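Local coordinates for amino acid ABC transporter, binding protein (Thermus thermophilus, PDB 3VV5), which binds the lysine analogue L-thialysine as the periplasmic substrate-binding protein of an ABC transporter that takes up amino acids, at residues A[60-65]-A[100-105]; A[113-118]-A[218-223]; A[128-133]-A[205-210]. One frame throughout, in Å; residues are numbered along the deposited sequence.

Contact 1: residues A[60-65]-A[100-105]; sequences GFEVDL and IASHGI. With SLZ (L-thialysine), chain C.
Glu62 reaches from the first turn of its helix to Ser102 and takes two hydrogen bonds on its carboxylate. The backbone N of Ser102 meets OE2 of Glu62 at 2.8 Å on the syn lone pair, with a bent angle of 131° at hydrogen. Ser102 OG gives its proton to Glu62 OE1 at 2.6 Å, coming from above the carboxylate plane. An extended chain (chi2 -180°) lets the acid span the gap. Asn50 binds OE1 and His119 binds OE2, so the buried acid has four hydrogen-bond partners, two on each oxygen, which probably hold it ionised.

Apolar contact runs beside this polar end. The stem of Glu62 and the Ile100 side chain cross obliquely, with CB of Glu62 3.8 Å from CG1 of Ile100, and CD1 of Leu65 adds a looser touch at 4.3 Å to CD1 of Ile100. Leucine and isoleucine suit this buried flank.

The ligand is held by the backbone at and just past the corner at Ala101. Ala101 O accepts from NZ of L-thialysine and Ser102 O from its N, while Gly104 N points almost straight at OXT, 2.8 Å away. Glu62 thus lies in a second shell, gripping the residue whose carbonyl receives the ligand's alpha-amino nitrogen N.

Helix 244-253 packs on Phe61, helix 87-92 touches Ala101 and His103, and Met219 of strand 206-222 lies against Ile100.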
loop_
_atom_site.group_PDB
_atom_site.type_symbol
_atom_site.label_atom_id
_atom_site.label_comp_id
_atom_site.label_asym_id
_atom_site.label_seq_id
_atom_site.Cartn_x
_atom_site.Cartn_y
_atom_site.Cartn_z
ATOM N N GLY A 60 4.605 5.302 9.382
ATOM C CA GLY A 60 3.394 4.593 9.005
ATOM C C GLY A 60 3.467 3.132 9.418
ATOM O O GLY A 60 4.528 2.633 9.795
ATOM N N PHE A 61 2.325 2.452 9.351
ATOM C CA PHE A 61 2.245 1.012 9.657
ATOM C C PHE A 61 3.329 0.172 8.974
ATOM O O PHE A 61 3.975 -0.679 9.614
ATOM C CB PHE A 61 0.851 0.507 9.279
ATOM C CG PHE A 61 0.664 -0.953 9.465
ATOM C CD1 PHE A 61 0.620 -1.504 10.753
ATOM C CD2 PHE A 61 0.537 -1.790 8.362
ATOM C CE1 PHE A 61 0.448 -2.877 10.941
ATOM C CE2 PHE A 61 0.381 -3.172 8.531
ATOM C CZ PHE A 61 0.329 -3.721 9.823
ATOM N N GLU A 62 3.543 0.414 7.683
ATOM C CA GLU A 62 4.507 -0.391 6.918
ATOM C C GLU A 62 5.956 -0.101 7.254
ATOM O O GLU A 62 6.798 -0.987 7.175
ATOM C CB GLU A 62 4.258 -0.267 5.411
ATOM C CG GLU A 62 3.019 -1.009 5.023
ATOM C CD GLU A 62 2.687 -0.948 3.538
ATOM O OE1 GLU A 62 2.484 0.156 2.998
ATOM O OE2 GLU A 62 2.565 -2.025 2.930
ATOM N N VAL A 63 6.228 1.137 7.640
ATOM C CA VAL A 63 7.569 1.539 8.061
ATOM C C VAL A 63 7.913 0.925 9.426
ATOM O O VAL A 63 9.011 0.355 9.598
ATOM C CB VAL A 63 7.714 3.069 8.036
ATOM C CG1 VAL A 63 9.078 3.525 8.577
ATOM C CG2 VAL A 63 7.493 3.625 6.575
ATOM N N ASP A 64 6.972 0.979 10.373
ATOM C CA ASP A 64 7.165 0.294 11.674
ATOM C C ASP A 64 7.367 -1.211 11.498
ATOM O O ASP A 64 8.237 -1.813 12.135
ATOM C CB ASP A 64 5.993 0.559 12.614
ATOM C CG ASP A 64 6.043 1.952 13.233
ATOM O OD1 ASP A 64 7.093 2.620 13.116
ATOM O OD2 ASP A 64 5.043 2.366 13.852
ATOM N N LEU A 65 6.576 -1.815 10.619
ATOM C CA LEU A 65 6.705 -3.248 10.341
ATOM C C LEU A 65 8.040 -3.570 9.678
ATOM O O LEU A 65 8.760 -4.507 10.094
ATOM C CB LEU A 65 5.555 -3.759 9.439
ATOM C CG LEU A 65 4.664 -4.976 9.747
ATOM C CD1 LEU A 65 4.232 -5.696 8.448
ATOM C CD2 LEU A 65 5.189 -6.005 10.750
ATOM N N ILE A 100 8.087 -2.626 0.563
ATOM C CA ILE A 100 6.852 -2.668 1.361
ATOM C C ILE A 100 6.136 -1.362 1.162
ATOM O O ILE A 100 6.547 -0.325 1.694
ATOM C CB ILE A 100 7.119 -3.020 2.869
ATOM C CG1 ILE A 100 5.800 -3.227 3.645
ATOM C CG2 ILE A 100 8.089 -2.009 3.546
ATOM C CD1 ILE A 100 6.060 -3.821 5.048
ATOM N N ALA A 101 5.080 -1.409 0.347
ATOM C CA ALA A 101 4.435 -0.209 -0.144
ATOM C C ALA A 101 2.964 -0.481 -0.515
ATOM O O ALA A 101 2.427 0.091 -1.473
ATOM C CB ALA A 101 5.213 0.327 -1.336
ATOM N N SER A 102 2.331 -1.354 0.259
ATOM C CA SER A 102 0.903 -1.656 0.153
ATOM C C SER A 102 0.492 -2.328 -1.166
ATOM O O SER A 102 -0.622 -2.106 -1.637
ATOM C CB SER A 102 0.072 -0.384 0.408
ATOM O OG SER A 102 0.174 0.030 1.765
ATOM N N HIS A 103 1.362 -3.151 -1.747
ATOM C CA HIS A 103 1.006 -3.854 -2.989
ATOM C C HIS A 103 0.038 -4.979 -2.713
ATOM O O HIS A 103 0.356 -5.916 -1.978
ATOM C CB HIS A 103 2.224 -4.443 -3.707
ATOM C CG HIS A 103 3.142 -3.417 -4.291
ATOM N ND1 HIS A 103 3.047 -2.988 -5.603
ATOM C CD2 HIS A 103 4.173 -2.736 -3.745
ATOM C CE1 HIS A 103 3.992 -2.091 -5.838
ATOM N NE2 HIS A 103 4.697 -1.933 -4.730
ATOM N N GLY A 104 -1.133 -4.896 -3.321
ATOM C CA GLY A 104 -2.043 -6.028 -3.354
ATOM C C GLY A 104 -1.458 -7.106 -4.247
ATOM O O GLY A 104 -0.808 -6.811 -5.230
ATOM N N ILE A 105 -1.647 -8.363 -3.870
ATOM C CA ILE A 105 -1.202 -9.479 -4.703
ATOM C C ILE A 105 -2.193 -9.609 -5.844
ATOM O O ILE A 105 -3.398 -9.681 -5.609
ATOM C CB ILE A 105 -1.154 -10.792 -3.910
ATOM C CG1 ILE A 105 -0.086 -10.705 -2.808
ATOM C CG2 ILE A 105 -0.866 -11.993 -4.835
ATOM C CD1 ILE A 105 -0.169 -11.834 -1.768
HETATM N N SLZ C . -3.267 -1.284 -2.719
HETATM C CA SLZ C . -2.698 -0.465 -3.812
HETATM C CB SLZ C . -1.354 0.178 -3.374
HETATM S SG SLZ C . -1.278 1.966 -2.999
HETATM C CD SLZ C . 0.491 1.995 -2.538
HETATM C CE SLZ C . 1.133 3.359 -2.270
HETATM N NZ SLZ C . 2.251 3.167 -1.332
HETATM C C SLZ C . -2.364 -1.460 -4.920
HETATM O O SLZ C . -2.323 -1.041 -6.088
HETATM O OXT SLZ C . -2.152 -2.644 -4.571
#

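Contact 2: residues A[113-118]-A[218-223]; sequences VDFTNP and AMAVAK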
loop_
_atom_site.group_PDB
_atom_site.type_symbol
_atom_site.label_atom_id
_atom_site.label_comp_id
_atom_site.label_asym_id
_atom_site.label_seq_id
_atom_site.Cartn_x
_atom_site.Cartn_y
_atom_site.Cartn_z
ATOM N N VAL A 113 7.208 -10.256 -9.662
ATOM C CA VAL A 113 8.014 -10.269 -8.432
ATOM C C VAL A 113 7.615 -11.480 -7.585
ATOM O O VAL A 113 6.596 -12.129 -7.865
ATOM C CB VAL A 113 7.863 -8.921 -7.617
ATOM C CG1 VAL A 113 8.406 -7.708 -8.414
ATOM C CG2 VAL A 113 6.422 -8.698 -7.190
ATOM N N ASP A 114 8.407 -11.799 -6.558
ATOM C CA ASP A 114 7.991 -12.814 -5.587
ATOM C C ASP A 114 7.409 -12.128 -4.343
ATOM O O ASP A 114 8.094 -11.334 -3.699
ATOM C CB ASP A 114 9.161 -13.716 -5.184
ATOM C CG ASP A 114 9.450 -14.802 -6.211
ATOM O OD1 ASP A 114 8.491 -15.387 -6.771
ATOM O OD2 ASP A 114 10.641 -15.063 -6.453
ATOM N N PHE A 115 6.151 -12.430 -4.025
ATOM C CA PHE A 115 5.480 -11.847 -2.847
ATOM C C PHE A 115 5.695 -12.728 -1.628
ATOM O O PHE A 115 5.683 -13.962 -1.748
ATOM C CB PHE A 115 3.970 -11.741 -3.059
ATOM C CG PHE A 115 3.542 -10.581 -3.925
ATOM C CD1 PHE A 115 2.860 -10.819 -5.115
ATOM C CD2 PHE A 115 3.796 -9.250 -3.530
ATOM C CE1 PHE A 115 2.446 -9.762 -5.928
ATOM C CE2 PHE A 115 3.379 -8.209 -4.318
ATOM C CZ PHE A 115 2.711 -8.465 -5.526
ATOM N N THR A 116 5.870 -12.094 -0.459
ATOM C CA THR A 116 5.850 -12.794 0.814
ATOM C C THR A 116 4.390 -13.203 1.124
ATOM O O THR A 116 3.438 -12.794 0.415
ATOM C CB THR A 116 6.352 -11.867 1.952
ATOM O OG1 THR A 116 5.470 -10.730 2.049
ATOM C CG2 THR A 116 7.754 -11.371 1.643
ATOM N N ASN A 117 4.207 -14.003 2.167
ATOM C CA ASN A 117 2.893 -14.067 2.821
ATOM C C ASN A 117 2.391 -12.625 3.118
ATOM O O ASN A 117 3.206 -11.735 3.427
ATOM C CB ASN A 117 3.015 -14.847 4.134
ATOM C CG ASN A 117 3.258 -16.330 3.915
ATOM O OD1 ASN A 117 2.752 -16.922 2.952
ATOM N ND2 ASN A 117 4.052 -16.939 4.804
ATOM N N PRO A 118 1.059 -12.382 3.048
ATOM C CA PRO A 118 0.589 -10.995 3.185
ATOM C C PRO A 118 0.810 -10.409 4.589
ATOM O O PRO A 118 0.682 -11.123 5.575
ATOM C CB PRO A 118 -0.912 -11.104 2.883
ATOM C CG PRO A 118 -1.266 -12.537 3.217
ATOM C CD PRO A 118 -0.051 -13.327 2.819
ATOM N N ALA A 218 1.121 -7.502 0.384
ATOM C CA ALA A 218 2.363 -8.203 0.732
ATOM C C ALA A 218 3.605 -7.420 0.355
ATOM O O ALA A 218 3.547 -6.490 -0.461
ATOM C CB ALA A 218 2.421 -9.577 0.061
ATOM N N MET A 219 4.724 -7.848 0.949
ATOM C CA MET A 219 6.055 -7.355 0.637
ATOM C C MET A 219 6.501 -8.096 -0.600
ATOM O O MET A 219 5.969 -9.158 -0.899
ATOM C CB MET A 219 7.039 -7.680 1.767
ATOM C CG MET A 219 6.873 -6.842 3.018
ATOM S SD MET A 219 7.872 -7.525 4.354
ATOM C CE MET A 219 6.810 -8.873 4.901
ATOM N N ALA A 220 7.455 -7.526 -1.325
ATOM C CA ALA A 220 7.920 -8.128 -2.569
ATOM C C ALA A 220 9.424 -8.138 -2.601
ATOM O O ALA A 220 10.095 -7.245 -2.077
ATOM C CB ALA A 220 7.366 -7.372 -3.812
ATOM N N VAL A 221 9.933 -9.168 -3.245
ATOM C CA VAL A 221 11.339 -9.384 -3.435
ATOM C C VAL A 221 11.539 -9.498 -4.964
ATOM O O VAL A 221 10.584 -9.763 -5.680
ATOM C CB VAL A 221 11.631 -10.651 -2.612
ATOM C CG1 VAL A 221 12.017 -11.840 -3.436
ATOM C CG2 VAL A 221 12.486 -10.361 -1.375
ATOM N N ALA A 222 12.749 -9.260 -5.472
ATOM C CA ALA A 222 13.028 -9.470 -6.901
ATOM C C ALA A 222 12.708 -10.915 -7.295
ATOM O O ALA A 222 12.961 -11.830 -6.520
ATOM C CB ALA A 222 14.486 -9.151 -7.210
ATOM N N LYS A 223 12.155 -11.123 -8.491
ATOM C CA LYS A 223 11.698 -12.453 -8.885
ATOM C C LYS A 223 12.870 -13.438 -8.774
ATOM O O LYS A 223 13.974 -13.142 -9.225
ATOM C CB LYS A 223 11.086 -12.441 -10.302
ATOM C CG LYS A 223 10.635 -13.814 -10.850
ATOM C CD LYS A 223 9.664 -14.548 -9.928
ATOM C CE LYS A 223 8.214 -14.310 -10.290
ATOM N NZ LYS A 223 7.267 -15.083 -9.442
#
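Asp114 and Val221 form an antiparallel hydrogen-bonded pair, Asp114 N giving to Val221 O at 3.1 Å and Val221 N to Asp114 O at 2.9 Å. The aspartate side chain leaves this pair on the same face as Val221. Its CB rests on CG1 of Val221, 3.8 Å off. CG lies beside CD of Lys223, whose chain crosses it at about a right angle. At the tip, OD1 makes a salt bridge of 3.0 Å to Lys223 NZ, which comes from above the carboxylate plane; OD2 turns instead to Gly224 N and Lys226 NZ. The short acid thus serves two lysines and a backbone amide, while Lys223 NZ also donates to Ala110 O.

Further on, Thr116 N donates to Met219 O at 3.0 Å, but the return bond comes from a side chain: with OG1 between the backbone N and the carbonyl carbon (chi1 61°), Met219 N finds OG1 at 3.2 Å. The same hydroxyl donates to Asn117 O. A valine here would probably leave Met219 N without this acceptor and free the Asn117 carbonyl.

On the other face, CD2 of Phe115 comes within 3.9 Å of the Ala218 methyl and near that of Ala220, Met219 O lies at the ring edge, and CG2 of Val113 over its rim. Here the short strand 113-115 lies antiparallel on the long strand 206-222 in an α/β lobe of the periplasmic binding protein fold.

Contact 3: residues A[128-133]-A[205-210]; sequences SRKGGP and TLQVGE
The carboxamide of Gln207 lies against the turn formed by Arg129 to Gly132. Arg129 O stands over one face, 3.6 Å from NE2 of Gln207, and Lys130 CA is on the same side above OE1. At the edges, NE2 donates to Gly132 O, 2.9 Å away in the amide plane, from well above the plane of that carbonyl. A water binds OE1 and, weakly, Gly131 N, so glutamine gives a proton to the turn directly and reaches this N-H through water; a second water accepts from NE2 and donates to Pro133 O and Gln207 O.

The turn is type II, closed by Gly132 N to Arg129 O; Gly131, at a positive phi of 86°, lacks the CB that would jam against the preceding carbonyl. Ser128 OG donates to Pro133 O at 2.7 Å, on a lone pair, tying the chain after the turn back to the strand.

Beneath, Ser128 and Gln207 exchange both backbone bonds, and Lys130 N donates to Thr205 O. Lys130 runs its chain out nearly straight and bends only at the last torsion (chi4 56°), bringing NZ to Leu206 O at 2.6 Å; Glu203 O is another acceptor. CD2 of Leu206 packs on Arg129 CA.

Strand ends distant in sequence pair antiparallel here, the first running on into a type II turn, at the far end of the long strands that link the two lobes of a periplasmic binding protein.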
loop_
_atom_site.group_PDB
_atom_site.type_symbol
_atom_site.label_atom_id
_atom_site.label_comp_id
_atom_site.label_asym_id
_atom_site.label_seq_id
_atom_site.Cartn_x
_atom_site.Cartn_y
_atom_site.Cartn_z
ATOM N N SER A 128 -17.113 9.207 -2.173
ATOM C CA SER A 128 -17.660 10.347 -2.901
ATOM C C SER A 128 -17.978 11.467 -1.938
ATOM O O SER A 128 -17.790 11.335 -0.728
ATOM C CB SER A 128 -18.945 9.943 -3.657
ATOM O OG SER A 128 -18.740 8.794 -4.473
ATOM N N ARG A 129 -18.466 12.577 -2.477
ATOM C CA ARG A 129 -19.019 13.615 -1.622
ATOM C C ARG A 129 -20.368 13.082 -1.143
ATOM O O ARG A 129 -20.923 12.176 -1.765
ATOM C CB ARG A 129 -19.132 14.961 -2.369
ATOM C CG ARG A 129 -17.764 15.535 -2.799
ATOM C CD ARG A 129 -17.870 16.889 -3.527
ATOM N NE ARG A 129 -18.585 16.779 -4.799
ATOM C CZ ARG A 129 -18.077 16.245 -5.912
ATOM N NH1 ARG A 129 -16.836 15.757 -5.939
ATOM N NH2 ARG A 129 -18.808 16.197 -7.011
ATOM N N LYS A 130 -20.884 13.599 -0.035
ATOM C CA LYS A 130 -22.210 13.178 0.424
ATOM C C LYS A 130 -23.259 13.405 -0.670
ATOM O O LYS A 130 -23.259 14.446 -1.329
ATOM C CB LYS A 130 -22.552 13.871 1.738
ATOM C CG LYS A 130 -22.171 13.009 2.926
ATOM C CD LYS A 130 -21.882 13.810 4.156
ATOM C CE LYS A 130 -21.834 12.902 5.360
ATOM N NZ LYS A 130 -20.840 11.796 5.200
ATOM N N GLY A 131 -24.111 12.403 -0.916
ATOM C CA GLY A 131 -25.054 12.466 -2.055
ATOM C C GLY A 131 -24.464 11.968 -3.359
ATOM O O GLY A 131 -25.146 11.916 -4.395
ATOM N N GLY A 132 -23.182 11.605 -3.319
ATOM C CA GLY A 132 -22.480 11.143 -4.506
ATOM C C GLY A 132 -22.645 9.640 -4.660
ATOM O O GLY A 132 -23.381 9.019 -3.901
ATOM N N PRO A 133 -21.957 9.048 -5.645
ATOM C CA PRO A 133 -22.097 7.632 -5.951
ATOM C C PRO A 133 -21.712 6.730 -4.783
ATOM O O PRO A 133 -20.711 6.986 -4.096
ATOM C CB PRO A 133 -21.141 7.438 -7.122
ATOM C CG PRO A 133 -21.076 8.778 -7.762
ATOM C CD PRO A 133 -21.104 9.738 -6.632
ATOM N N THR A 205 -18.627 15.808 4.938
ATOM C CA THR A 205 -18.465 16.170 3.529
ATOM C C THR A 205 -18.267 14.960 2.593
ATOM O O THR A 205 -18.694 15.005 1.442
ATOM C CB THR A 205 -17.406 17.315 3.302
ATOM O OG1 THR A 205 -16.213 16.803 2.713
ATOM C CG2 THR A 205 -17.059 18.029 4.596
ATOM N N LEU A 206 -17.664 13.880 3.099
ATOM C CA LEU A 206 -17.474 12.660 2.305
ATOM C C LEU A 206 -18.217 11.455 2.899
ATOM O O LEU A 206 -18.559 11.435 4.086
ATOM C CB LEU A 206 -15.976 12.329 2.157
ATOM C CG LEU A 206 -15.057 13.353 1.486
ATOM C CD1 LEU A 206 -13.638 12.803 1.331
ATOM C CD2 LEU A 206 -15.600 13.813 0.141
ATOM N N GLN A 207 -18.456 10.452 2.066
ATOM C CA GLN A 207 -19.124 9.241 2.504
ATOM C C GLN A 207 -18.369 8.092 1.867
ATOM O O GLN A 207 -17.983 8.176 0.706
ATOM C CB GLN A 207 -20.605 9.244 2.072
ATOM C CG GLN A 207 -20.903 8.412 0.835
ATOM C CD GLN A 207 -22.134 8.864 0.045
ATOM O OE1 GLN A 207 -23.156 9.288 0.619
ATOM N NE2 GLN A 207 -22.038 8.770 -1.289
ATOM N N VAL A 208 -18.158 7.024 2.622
ATOM C CA VAL A 208 -17.520 5.823 2.068
ATOM C C VAL A 208 -18.629 4.914 1.551
ATOM O O VAL A 208 -19.585 4.608 2.274
ATOM C CB VAL A 208 -16.627 5.123 3.128
ATOM C CG1 VAL A 208 -15.931 3.887 2.550
ATOM C CG2 VAL A 208 -15.594 6.117 3.691
ATOM N N GLY A 209 -18.508 4.508 0.290
ATOM C CA GLY A 209 -19.521 3.686 -0.365
ATOM C C GLY A 209 -19.144 2.221 -0.320
ATOM O O GLY A 209 -18.556 1.755 0.656
ATOM N N GLU A 210 -19.462 1.502 -1.387
ATOM C CA GLU A 210 -19.315 0.051 -1.393
ATOM C C GLU A 210 -17.840 -0.369 -1.413
ATOM O O GLU A 210 -16.977 0.320 -1.963
ATOM C CB GLU A 210 -20.126 -0.585 -2.543
ATOM C CG GLU A 210 -19.326 -0.980 -3.776
ATOM C CD GLU A 210 -20.098 -1.833 -4.800
ATOM O OE1 GLU A 210 -20.607 -1.269 -5.777
ATOM O OE2 GLU A 210 -20.174 -3.072 -4.658
HETATM O O HOH W 1 -25.550 9.541 -0.560
HETATM O O HOH W 2 -19.848 6.745 -1.444
#

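In the fold
From the N terminus, helix 61-72 is the first element these contacts involve: contact 1 closes the loop of 34 residues that returns through strand 98-100 to the ligand corner. Strand 113-115 then opens contact 2, whose partner arrives only after a further 99 residues. Within that span the chain crosses to the other lobe along strand 120-129, and contact 3 joins this strand's end to the start of strand 206-222. Contact 3 is thus nested in contact 2, and contact 1 precedes both. Contacts 1 and 2 touch, with a probable hydrogen bond from Ala218 N to His103 O of 2.9 Å; contact 3 lies across the chain's centre from contact 2, their centres about 34 Å apart.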